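Local coordinates for protein transcriptional regulator, TetR family (Marinobacter aquaeolei, PDB 3NNR) that probably binds DNA as a dimeric transcriptional regulator, through an N-terminal helix-turn-helix domain joined to an all-helical C-terminal domain, at residues K5-L11 and N41-F46; S13-F18 and I31-L35; D51-F57 and R111-Y116. All coordinates share one frame; numbering follows the deposited sequence.

Contact 1 (K5-L11 and N41-F46); sequences KTRDKIL and NLYYHF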
loop_
_atom_site.group_PDB
_atom_site.type_symbol
_atom_site.label_atom_id
_atom_site.label_comp_id
_atom_site.label_asym_id
_atom_site.label_seq_id
_atom_site.Cartn_x
_atom_site.Cartn_y
_atom_site.Cartn_z
ATOM N N LYS A 5 31.766 5.129 -14.850
ATOM C CA LYS A 5 31.756 6.529 -15.336
ATOM C C LYS A 5 31.058 7.424 -14.295
ATOM O O LYS A 5 30.188 6.979 -13.545
ATOM C CB LYS A 5 31.173 6.666 -16.766
ATOM C CG LYS A 5 31.884 7.764 -17.626
ATOM C CD LYS A 5 31.290 9.178 -17.498
ATOM C CE LYS A 5 32.367 10.244 -17.623
ATOM N NZ LYS A 5 33.223 10.038 -18.810
ATOM N N THR A 6 31.513 8.679 -14.216
ATOM C CA THR A 6 30.999 9.699 -13.274
ATOM C C THR A 6 29.457 9.702 -13.181
ATOM O O THR A 6 28.903 9.786 -12.098
ATOM C CB THR A 6 31.483 11.135 -13.670
ATOM O OG1 THR A 6 32.916 11.188 -13.689
ATOM C CG2 THR A 6 30.975 12.195 -12.709
ATOM N N ARG A 7 28.807 9.617 -14.337
ATOM C CA ARG A 7 27.357 9.547 -14.473
ATOM C C ARG A 7 26.746 8.351 -13.731
ATOM O O ARG A 7 25.697 8.472 -13.086
ATOM C CB ARG A 7 27.014 9.397 -15.961
ATOM C CG ARG A 7 25.532 9.390 -16.302
ATOM C CD ARG A 7 25.259 8.843 -17.680
ATOM N NE ARG A 7 23.819 8.899 -17.923
ATOM C CZ ARG A 7 23.146 10.012 -18.272
ATOM N NH1 ARG A 7 23.751 11.216 -18.433
ATOM N NH2 ARG A 7 21.837 9.939 -18.464
ATOM N N ASP A 8 27.366 7.185 -13.888
ATOM C CA ASP A 8 26.863 5.957 -13.242
ATOM C C ASP A 8 27.003 6.042 -11.708
ATOM O O ASP A 8 26.132 5.551 -11.004
ATOM C CB ASP A 8 27.518 4.707 -13.841
ATOM C CG ASP A 8 27.100 4.452 -15.296
ATOM O OD1 ASP A 8 25.894 4.598 -15.641
ATOM O OD2 ASP A 8 27.983 4.074 -16.094
ATOM N N LYS A 9 28.074 6.678 -11.223
ATOM C CA LYS A 9 28.253 6.943 -9.807
ATOM C C LYS A 9 27.112 7.833 -9.326
ATOM O O LYS A 9 26.492 7.537 -8.282
ATOM C CB LYS A 9 29.584 7.636 -9.476
ATOM C CG LYS A 9 30.849 6.792 -9.551
ATOM C CD LYS A 9 32.083 7.647 -9.128
ATOM C CE LYS A 9 33.400 6.855 -9.190
ATOM N NZ LYS A 9 34.614 7.722 -8.993
ATOM N N ILE A 10 26.816 8.893 -10.090
ATOM C CA ILE A 10 25.746 9.806 -9.723
ATOM C C ILE A 10 24.424 9.055 -9.528
ATOM O O ILE A 10 23.732 9.324 -8.552
ATOM C CB ILE A 10 25.542 10.989 -10.728
ATOM C CG1 ILE A 10 26.761 11.916 -10.768
ATOM C CG2 ILE A 10 24.309 11.839 -10.311
ATOM C CD1 ILE A 10 26.828 12.748 -12.017
ATOM N N LEU A 11 24.078 8.149 -10.451
ATOM C CA LEU A 11 22.832 7.363 -10.342
ATOM C C LEU A 11 22.916 6.397 -9.147
ATOM O O LEU A 11 21.978 6.289 -8.392
ATOM C CB LEU A 11 22.539 6.582 -11.629
ATOM C CG LEU A 11 22.101 7.327 -12.904
ATOM C CD1 LEU A 11 22.280 6.438 -14.149
ATOM C CD2 LEU A 11 20.648 7.802 -12.774
ATOM N N ASN A 41 29.526 20.020 -12.236
ATOM C CA ASN A 41 29.859 18.691 -12.772
ATOM C C ASN A 41 28.601 17.843 -12.807
ATOM O O ASN A 41 28.361 17.190 -13.799
ATOM C CB ASN A 41 30.976 18.045 -11.952
ATOM C CG ASN A 41 31.612 16.808 -12.615
ATOM O OD1 ASN A 41 31.036 16.164 -13.498
ATOM N ND2 ASN A 41 32.838 16.473 -12.162
ATOM N N LEU A 42 27.807 17.885 -11.737
ATOM C CA LEU A 42 26.539 17.157 -11.655
ATOM C C LEU A 42 25.547 17.708 -12.686
ATOM O O LEU A 42 24.855 16.933 -13.347
ATOM C CB LEU A 42 25.907 17.283 -10.251
ATOM C CG LEU A 42 24.918 16.201 -9.802
ATOM C CD1 LEU A 42 24.327 16.603 -8.469
ATOM C CD2 LEU A 42 23.788 15.935 -10.726
ATOM N N TYR A 43 25.483 19.034 -12.821
ATOM C CA TYR A 43 24.590 19.656 -13.788
ATOM C C TYR A 43 24.853 19.201 -15.241
ATOM O O TYR A 43 23.897 19.056 -16.006
ATOM C CB TYR A 43 24.617 21.182 -13.635
ATOM C CG TYR A 43 23.596 21.929 -14.492
ATOM C CD1 TYR A 43 22.273 22.094 -14.076
ATOM C CD2 TYR A 43 23.963 22.491 -15.706
ATOM C CE1 TYR A 43 21.342 22.786 -14.880
ATOM C CE2 TYR A 43 23.051 23.174 -16.505
ATOM C CZ TYR A 43 21.748 23.322 -16.089
ATOM O OH TYR A 43 20.875 23.993 -16.899
ATOM N N TYR A 44 26.117 18.941 -15.607
ATOM C CA TYR A 44 26.484 18.463 -16.953
ATOM C C TYR A 44 25.768 17.165 -17.325
ATOM O O TYR A 44 25.324 16.987 -18.465
ATOM C CB TYR A 44 28.003 18.249 -17.065
ATOM C CG TYR A 44 28.521 17.709 -18.412
ATOM C CD1 TYR A 44 28.384 18.437 -19.590
ATOM C CD2 TYR A 44 29.214 16.478 -18.490
ATOM C CE1 TYR A 44 28.895 17.921 -20.851
ATOM C CE2 TYR A 44 29.724 15.969 -19.737
ATOM C CZ TYR A 44 29.561 16.691 -20.900
ATOM O OH TYR A 44 30.055 16.190 -22.097
ATOM N N HIS A 45 25.710 16.268 -16.340
ATOM C CA HIS A 45 25.088 14.959 -16.470
ATOM C C HIS A 45 23.570 15.042 -16.248
ATOM O O HIS A 45 22.843 14.367 -16.956
ATOM C CB HIS A 45 25.761 13.955 -15.494
ATOM C CG HIS A 45 27.214 13.709 -15.794
ATOM N ND1 HIS A 45 27.628 12.926 -16.852
ATOM C CD2 HIS A 45 28.346 14.141 -15.181
ATOM C CE1 HIS A 45 28.952 12.901 -16.889
ATOM N NE2 HIS A 45 29.412 13.623 -15.881
ATOM N N PHE A 46 23.106 15.858 -15.289
ATOM C CA PHE A 46 21.671 15.975 -14.939
ATOM C C PHE A 46 21.216 17.384 -14.582
ATOM O O PHE A 46 21.578 17.902 -13.525
ATOM C CB PHE A 46 21.321 15.052 -13.741
ATOM C CG PHE A 46 21.554 13.596 -14.012
ATOM C CD1 PHE A 46 20.628 12.864 -14.755
ATOM C CD2 PHE A 46 22.710 12.962 -13.561
ATOM C CE1 PHE A 46 20.843 11.517 -15.043
ATOM C CE2 PHE A 46 22.943 11.602 -13.846
ATOM C CZ PHE A 46 21.995 10.875 -14.583
#
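The imidazole of His45 lies with one face against the backbone of Arg7, whose N and CA sit over that face, N offset toward the rim. Tyr44 CD2 covers the opposite face over the ring centre, and Asn41 OD1 lies in the ring plane at the edge. The second flat group, the guanidinium of Arg7, has Phe46 CZ over the centre of one face, 3.9 Å above its plane; the two planes are 33° apart, so the groups overlap at a tilt. The arginine gets there by running extended from CG to NE, with CG anti to the backbone N (chi1 -177°), passing His45 on the way with Arg7 CB 3.7 Å from His45 ND1. Its NH2 then forms a salt bridge with Glu55 on helix 49-67.

These residues join the first helix of the TetR-type DNA-binding domain to the end of helix 39-45, the second helix of the predicted helix-turn-helix and so probably the recognition helix. The short helical segments cross almost perpendicularly, at -93°. Between them Ile10 fills the inner side: its CD1 reaches His45 CD2 at 3.8 Å, while its CG2 meets Phe46 CD2 at 3.8 Å and Leu42 CD2 at 4.1 Å. With an alanine in place of His45, a gap would probably open beside Thr6 and Arg7, and Ile10 CD1 would keep CB but lose the ring. Leu11 crosses Phe46 at about a right angle, its CD2 3.8 Å from Phe46 CZ, and Thr6 CG2 comes to 3.8 Å from His45 NE2.

Contact 2 (S13-F18 and I31-L35); sequences SSLELF and IAAHL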
loop_
_atom_site.group_PDB
_atom_site.type_symbol
_atom_site.label_atom_id
_atom_site.label_comp_id
_atom_site.label_asym_id
_atom_site.label_seq_id
_atom_site.Cartn_x
_atom_site.Cartn_y
_atom_site.Cartn_z
ATOM N N SER A 13 24.887 6.568 -6.336
ATOM C CA SER A 13 24.900 7.338 -5.102
ATOM C C SER A 13 23.571 8.023 -4.797
ATOM O O SER A 13 23.170 8.083 -3.638
ATOM C CB SER A 13 26.021 8.372 -5.095
ATOM O OG SER A 13 27.268 7.736 -4.955
ATOM N N SER A 14 22.901 8.545 -5.816
ATOM C CA SER A 14 21.584 9.162 -5.613
ATOM C C SER A 14 20.609 8.136 -5.067
ATOM O O SER A 14 19.895 8.425 -4.094
ATOM C CB SER A 14 21.047 9.751 -6.883
ATOM O OG SER A 14 21.870 10.805 -7.266
ATOM N N LEU A 15 20.594 6.942 -5.660
ATOM C CA LEU A 15 19.753 5.835 -5.169
ATOM C C LEU A 15 20.009 5.522 -3.672
ATOM O O LEU A 15 19.055 5.362 -2.909
ATOM C CB LEU A 15 19.966 4.576 -6.037
ATOM C CG LEU A 15 19.244 3.271 -5.653
ATOM C CD1 LEU A 15 17.743 3.426 -5.766
ATOM C CD2 LEU A 15 19.777 2.117 -6.513
ATOM N N GLU A 16 21.291 5.477 -3.280
ATOM C CA GLU A 16 21.727 5.191 -1.887
ATOM C C GLU A 16 21.217 6.260 -0.925
ATOM O O GLU A 16 20.682 5.944 0.142
ATOM C CB GLU A 16 23.270 5.128 -1.763
ATOM C CG GLU A 16 23.811 4.707 -0.363
ATOM C CD GLU A 16 25.264 5.108 -0.113
ATOM O OE1 GLU A 16 26.068 5.155 -1.071
ATOM O OE2 GLU A 16 25.597 5.373 1.062
ATOM N N LEU A 17 21.410 7.529 -1.302
ATOM C CA LEU A 17 20.976 8.673 -0.477
ATOM C C LEU A 17 19.438 8.729 -0.417
ATOM O O LEU A 17 18.892 8.856 0.661
ATOM C CB LEU A 17 21.586 9.981 -0.977
ATOM C CG LEU A 17 23.102 10.159 -0.796
ATOM C CD1 LEU A 17 23.568 11.286 -1.646
ATOM C CD2 LEU A 17 23.526 10.387 0.673
ATOM N N PHE A 18 18.744 8.541 -1.547
ATOM C CA PHE A 18 17.284 8.515 -1.542
ATOM C C PHE A 18 16.729 7.393 -0.644
ATOM O O PHE A 18 15.856 7.663 0.135
ATOM C CB PHE A 18 16.642 8.421 -2.945
ATOM C CG PHE A 18 16.973 9.571 -3.895
ATOM C CD1 PHE A 18 17.339 10.850 -3.451
ATOM C CD2 PHE A 18 16.814 9.382 -5.269
ATOM C CE1 PHE A 18 17.631 11.892 -4.384
ATOM C CE2 PHE A 18 17.082 10.411 -6.202
ATOM C CZ PHE A 18 17.490 11.672 -5.742
ATOM N N ILE A 31 24.041 15.486 -3.290
ATOM C CA ILE A 31 24.558 14.418 -4.132
ATOM C C ILE A 31 25.976 14.813 -4.639
ATOM O O ILE A 31 26.909 14.038 -4.543
ATOM C CB ILE A 31 23.577 14.062 -5.264
ATOM C CG1 ILE A 31 22.220 13.592 -4.711
ATOM C CG2 ILE A 31 24.172 12.940 -6.143
ATOM C CD1 ILE A 31 21.085 13.736 -5.747
ATOM N N ALA A 32 26.138 16.043 -5.112
ATOM C CA ALA A 32 27.454 16.547 -5.524
ATOM C C ALA A 32 28.457 16.470 -4.364
ATOM O O ALA A 32 29.574 15.996 -4.556
ATOM C CB ALA A 32 27.357 17.984 -6.053
ATOM N N ALA A 33 28.041 16.903 -3.170
ATOM C CA ALA A 33 28.913 16.881 -1.988
ATOM C C ALA A 33 29.375 15.457 -1.621
ATOM O O ALA A 33 30.572 15.250 -1.362
ATOM C CB ALA A 33 28.243 17.567 -0.799
ATOM N N HIS A 34 28.439 14.497 -1.648
ATOM C CA HIS A 34 28.699 13.066 -1.331
ATOM C C HIS A 34 29.743 12.529 -2.298
ATOM O O HIS A 34 30.748 11.960 -1.875
ATOM C CB HIS A 34 27.389 12.245 -1.414
ATOM C CG HIS A 34 27.503 10.791 -1.017
ATOM N ND1 HIS A 34 27.507 10.367 0.298
ATOM C CD2 HIS A 34 27.496 9.661 -1.770
ATOM C CE1 HIS A 34 27.563 9.046 0.333
ATOM N NE2 HIS A 34 27.546 8.592 -0.908
ATOM N N LEU A 35 29.518 12.779 -3.593
ATOM C CA LEU A 35 30.453 12.351 -4.644
ATOM C C LEU A 35 31.724 13.183 -4.823
ATOM O O LEU A 35 32.573 12.782 -5.612
ATOM C CB LEU A 35 29.726 12.245 -5.986
ATOM C CG LEU A 35 28.764 11.090 -6.162
ATOM C CD1 LEU A 35 28.145 11.249 -7.538
ATOM C CD2 LEU A 35 29.511 9.760 -6.033
#
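In the three-helix DNA-binding domain, the first helix crosses the first helix of the predicted helix-turn-helix here, and Ser14 packs directly on Ile31 where the two backbones come nearest. Ser14 OG stands 3.3 Å from Ile31 CG2 and nearly as close to Ile31 CD1. This hydroxyl is satisfied in a largely apolar setting, because it is hydrogen-bonded to the carbonyl oxygen of Ile10, one turn earlier on its own helix. The small serine probably lets the branched isoleucine lie close to the first helix.

Beyond Ser14, Ile31 reaches further along the helix: its CD1 is 4.1 Å from Phe18 CZ, the two side chains meeting at about a right angle, and its CG1 touches Leu17 CD1. Ile52 of helix 49-67 also packs on Ser14 and Ile31, so the helix that follows the three-helix domain covers this crossing. The segments of the two helices cross at 113°, and the contact spreads outward from that crossing toward the surface.

There His34 points its CB toward helix 6-21, and with CG anti to the backbone N (chi1 -176°) the imidazole is laid along Leu17. Leu17 CD2 makes a CH-pi contact over one face, 4.3 Å from the centroid of the His34 ring, while Leu17 CD1 packs 3.9 Å from His34 CB. Ser13 OG approaches the same ring from the edge, near its plane, 3.7 Å from His34 CD2. Ser13 OG also lies against the Leu35 CD2 methyl, at 3.2 Å. A doubtful neighbour, since Glu16 has two conformers, is Glu16 OE1, 3.7 Å from His34 NE2 and not hydrogen-bonded.

Contact 3 (D51-F57 and R111-Y116); sequences DIIYEIF and RLRQDY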
loop_
_atom_site.group_PDB
_atom_site.type_symbol
_atom_site.label_atom_id
_atom_site.label_comp_id
_atom_site.label_asym_id
_atom_site.label_seq_id
_atom_site.Cartn_x
_atom_site.Cartn_y
_atom_site.Cartn_z
ATOM N N ASP A 51 15.338 14.408 -13.249
ATOM C CA ASP A 51 16.019 13.681 -14.316
ATOM C C ASP A 51 16.800 12.525 -13.740
ATOM O O ASP A 51 16.845 11.482 -14.362
ATOM C CB ASP A 51 16.894 14.594 -15.160
ATOM C CG ASP A 51 16.085 15.537 -16.057
ATOM O OD1 ASP A 51 14.845 15.411 -16.166
ATOM O OD2 ASP A 51 16.721 16.394 -16.714
ATOM N N ILE A 52 17.347 12.700 -12.533
ATOM C CA ILE A 52 18.048 11.618 -11.838
ATOM C C ILE A 52 17.031 10.534 -11.543
ATOM O O ILE A 52 17.215 9.384 -11.942
ATOM C CB ILE A 52 18.771 12.064 -10.527
ATOM C CG1 ILE A 52 19.896 13.071 -10.862
ATOM C CG2 ILE A 52 19.419 10.873 -9.836
ATOM C CD1 ILE A 52 20.648 13.662 -9.616
ATOM N N ILE A 53 15.929 10.930 -10.910
ATOM C CA ILE A 53 14.883 9.990 -10.501
ATOM C C ILE A 53 14.309 9.207 -11.692
ATOM O O ILE A 53 14.134 7.980 -11.596
ATOM C CB ILE A 53 13.766 10.712 -9.738
ATOM C CG1 ILE A 53 14.290 11.249 -8.397
ATOM C CG2 ILE A 53 12.571 9.760 -9.459
ATOM C CD1 ILE A 53 13.311 12.212 -7.723
ATOM N N TYR A 54 14.055 9.895 -12.809
ATOM C CA TYR A 54 13.475 9.241 -13.986
ATOM C C TYR A 54 14.391 8.129 -14.493
ATOM O O TYR A 54 13.941 7.008 -14.759
ATOM C CB TYR A 54 13.216 10.236 -15.101
ATOM C CG TYR A 54 12.552 9.666 -16.339
ATOM C CD1 TYR A 54 11.312 9.045 -16.252
ATOM C CD2 TYR A 54 13.092 9.853 -17.616
ATOM C CE1 TYR A 54 10.649 8.545 -17.380
ATOM C CE2 TYR A 54 12.415 9.362 -18.789
ATOM C CZ TYR A 54 11.199 8.715 -18.646
ATOM O OH TYR A 54 10.529 8.212 -19.722
ATOM N N GLU A 55 15.675 8.438 -14.607
ATOM C CA GLU A 55 16.641 7.444 -15.081
ATOM C C GLU A 55 16.814 6.277 -14.108
ATOM O O GLU A 55 16.940 5.145 -14.543
ATOM C CB GLU A 55 17.972 8.084 -15.447
ATOM C CG GLU A 55 18.924 7.028 -16.128
ATOM C CD GLU A 55 19.900 7.598 -17.109
ATOM O OE1 GLU A 55 19.673 8.762 -17.535
ATOM O OE2 GLU A 55 20.873 6.867 -17.477
ATOM N N ILE A 56 16.790 6.541 -12.806
ATOM C CA ILE A 56 16.801 5.468 -11.819
ATOM C C ILE A 56 15.567 4.568 -12.037
ATOM O O ILE A 56 15.696 3.340 -12.077
ATOM C CB ILE A 56 16.796 5.994 -10.386
ATOM C CG1 ILE A 56 18.135 6.675 -10.039
ATOM C CG2 ILE A 56 16.521 4.861 -9.423
ATOM C CD1 ILE A 56 18.140 7.433 -8.647
ATOM N N PHE A 57 14.390 5.179 -12.171
ATOM C CA PHE A 57 13.174 4.415 -12.459
ATOM C C PHE A 57 13.304 3.564 -13.731
ATOM O O PHE A 57 12.900 2.395 -13.750
ATOM C CB PHE A 57 11.942 5.306 -12.599
ATOM C CG PHE A 57 10.781 4.589 -13.199
ATOM C CD1 PHE A 57 10.042 3.698 -12.430
ATOM C CD2 PHE A 57 10.461 4.745 -14.523
ATOM C CE1 PHE A 57 8.999 2.993 -12.978
ATOM C CE2 PHE A 57 9.420 4.031 -15.082
ATOM C CZ PHE A 57 8.686 3.159 -14.297
ATOM N N ARG A 111 6.344 12.415 -17.331
ATOM C CA ARG A 111 6.987 11.303 -18.042
ATOM C C ARG A 111 6.964 10.087 -17.152
ATOM O O ARG A 111 6.656 8.982 -17.605
ATOM C CB ARG A 111 8.445 11.592 -18.385
ATOM C CG ARG A 111 8.727 12.827 -19.241
ATOM C CD ARG A 111 10.240 13.154 -19.222
ATOM N NE ARG A 111 10.759 13.326 -17.851
ATOM C CZ ARG A 111 12.010 13.660 -17.522
ATOM N NH1 ARG A 111 12.927 13.936 -18.445
ATOM N NH2 ARG A 111 12.345 13.755 -16.234
ATOM N N LEU A 112 7.308 10.306 -15.886
ATOM C CA LEU A 112 7.340 9.243 -14.881
ATOM C C LEU A 112 5.950 8.695 -14.617
ATOM O O LEU A 112 5.751 7.503 -14.544
ATOM C CB LEU A 112 7.951 9.785 -13.600
ATOM C CG LEU A 112 8.320 8.817 -12.488
ATOM C CD1 LEU A 112 9.200 7.761 -13.020
ATOM C CD2 LEU A 112 9.032 9.581 -11.362
ATOM N N ARG A 113 4.982 9.587 -14.511
ATOM C CA ARG A 113 3.575 9.226 -14.314
ATOM C C ARG A 113 3.080 8.364 -15.471
ATOM O O ARG A 113 2.479 7.313 -15.253
ATOM C CB ARG A 113 2.729 10.511 -14.235
ATOM C CG ARG A 113 1.245 10.370 -13.879
ATOM C CD ARG A 113 0.529 11.712 -14.209
ATOM N NE ARG A 113 1.216 12.879 -13.613
ATOM C CZ ARG A 113 1.201 14.146 -14.076
ATOM N NH1 ARG A 113 0.538 14.507 -15.200
ATOM N NH2 ARG A 113 1.892 15.083 -13.409
ATOM N N GLN A 114 3.352 8.806 -16.697
ATOM C CA GLN A 114 2.954 8.062 -17.902
ATOM C C GLN A 114 3.609 6.665 -17.885
ATOM O O GLN A 114 2.895 5.656 -17.822
ATOM C CB GLN A 114 3.283 8.875 -19.171
ATOM C CG GLN A 114 3.082 8.208 -20.545
ATOM C CD GLN A 114 1.626 7.952 -20.910
ATOM O OE1 GLN A 114 1.153 8.487 -21.908
ATOM N NE2 GLN A 114 0.907 7.144 -20.107
ATOM N N ASP A 115 4.939 6.617 -17.835
ATOM C CA ASP A 115 5.678 5.337 -17.825
ATOM C C ASP A 115 5.241 4.397 -16.674
ATOM O O ASP A 115 5.003 3.216 -16.912
ATOM C CB ASP A 115 7.200 5.566 -17.757
ATOM C CG ASP A 115 7.762 6.312 -18.965
ATOM O OD1 ASP A 115 7.001 6.848 -19.813
ATOM O OD2 ASP A 115 9.002 6.346 -19.052
ATOM N N TYR A 116 5.086 4.929 -15.461
ATOM C CA TYR A 116 4.663 4.104 -14.307
ATOM C C TYR A 116 3.273 3.468 -14.483
ATOM O O TYR A 116 3.099 2.284 -14.150
ATOM C CB TYR A 116 4.730 4.852 -12.960
ATOM C CG TYR A 116 4.564 3.897 -11.788
ATOM C CD1 TYR A 116 5.524 2.946 -11.532
ATOM C CD2 TYR A 116 3.429 3.910 -10.970
ATOM C CE1 TYR A 116 5.395 2.034 -10.496
ATOM C CE2 TYR A 116 3.289 2.985 -9.901
ATOM C CZ TYR A 116 4.298 2.056 -9.681
ATOM O OH TYR A 116 4.274 1.101 -8.682
#
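Tyr54 runs from helix 49-67 across to helix 110-136, and each part of it has a partner in Arg111, Leu112 or Asp115. Its CB lies 3.8 Å from Arg111 NH2. With CG anti to the backbone N (chi1 -177°), the ring is projected over toward the second helix, and the guanidinium of Arg111 lies flat on one face of it, the planes only 14° apart. The stack is off-centre: Arg111 CZ sits 4.0 Å from Tyr54 CD2, so the cation-pi contact falls toward one side of the ring. On the same arginine, CB makes a CH-pi contact over the ring face, 3.9 Å from Tyr54 CE1, while Leu112 CD1 packs against Tyr54 CD1. At the tip, Tyr54 OH donates a short hydrogen bond of 2.5 Å to Asp115 OD2, received on the syn side but 30° out of the carboxylate plane.

The guanidinium is held a second way. Its NH2 reaches Asp51 OD1 at 3.0 Å in a salt bridge, nearly along the C-O axis, and NH1 adds a weak bond to the same oxygen; NH2 also forms a salt bridge with Asp109, just before the segment. Below this polar layer, Leu112 CD1 presses on Phe57 CG at 3.5 Å and Leu112 CD2 on Ile53 CG2, and Phe57 CE1 meets the edge of the Tyr116 ring. The segments run nearly parallel, joining the helix that leaves the DNA-binding domain to the C-terminal domain. With Asp51 and Asp109 both drawn to its NH2, the positive charge of Arg111 is probably well balanced, and salt bridge, stack and hydroxyl bond together would fix the rotation of the Tyr54 ring.

In the fold
Contacts 1 and 2 share helix 6-21 and hold the two helices of the predicted helix-turn-helix against it, their centres about 10 Å apart; Leu35 and Leu42 link them. All three contacts are partly buried, but contacts 1 and 2 have their centres about 25 and 22 Å from the centre of the chain, contact 3 about 15 Å. The first two join a buried apolar interior to a histidine nearer the surface; contact 3, between helices 49-67 and 110-136, alone has hydrogen bonds and a salt bridge between its segments, laid over an apolar layer. Helix 49-67 is reached from all three, through Phe46 on Ile52 and Phe18 on Ile53.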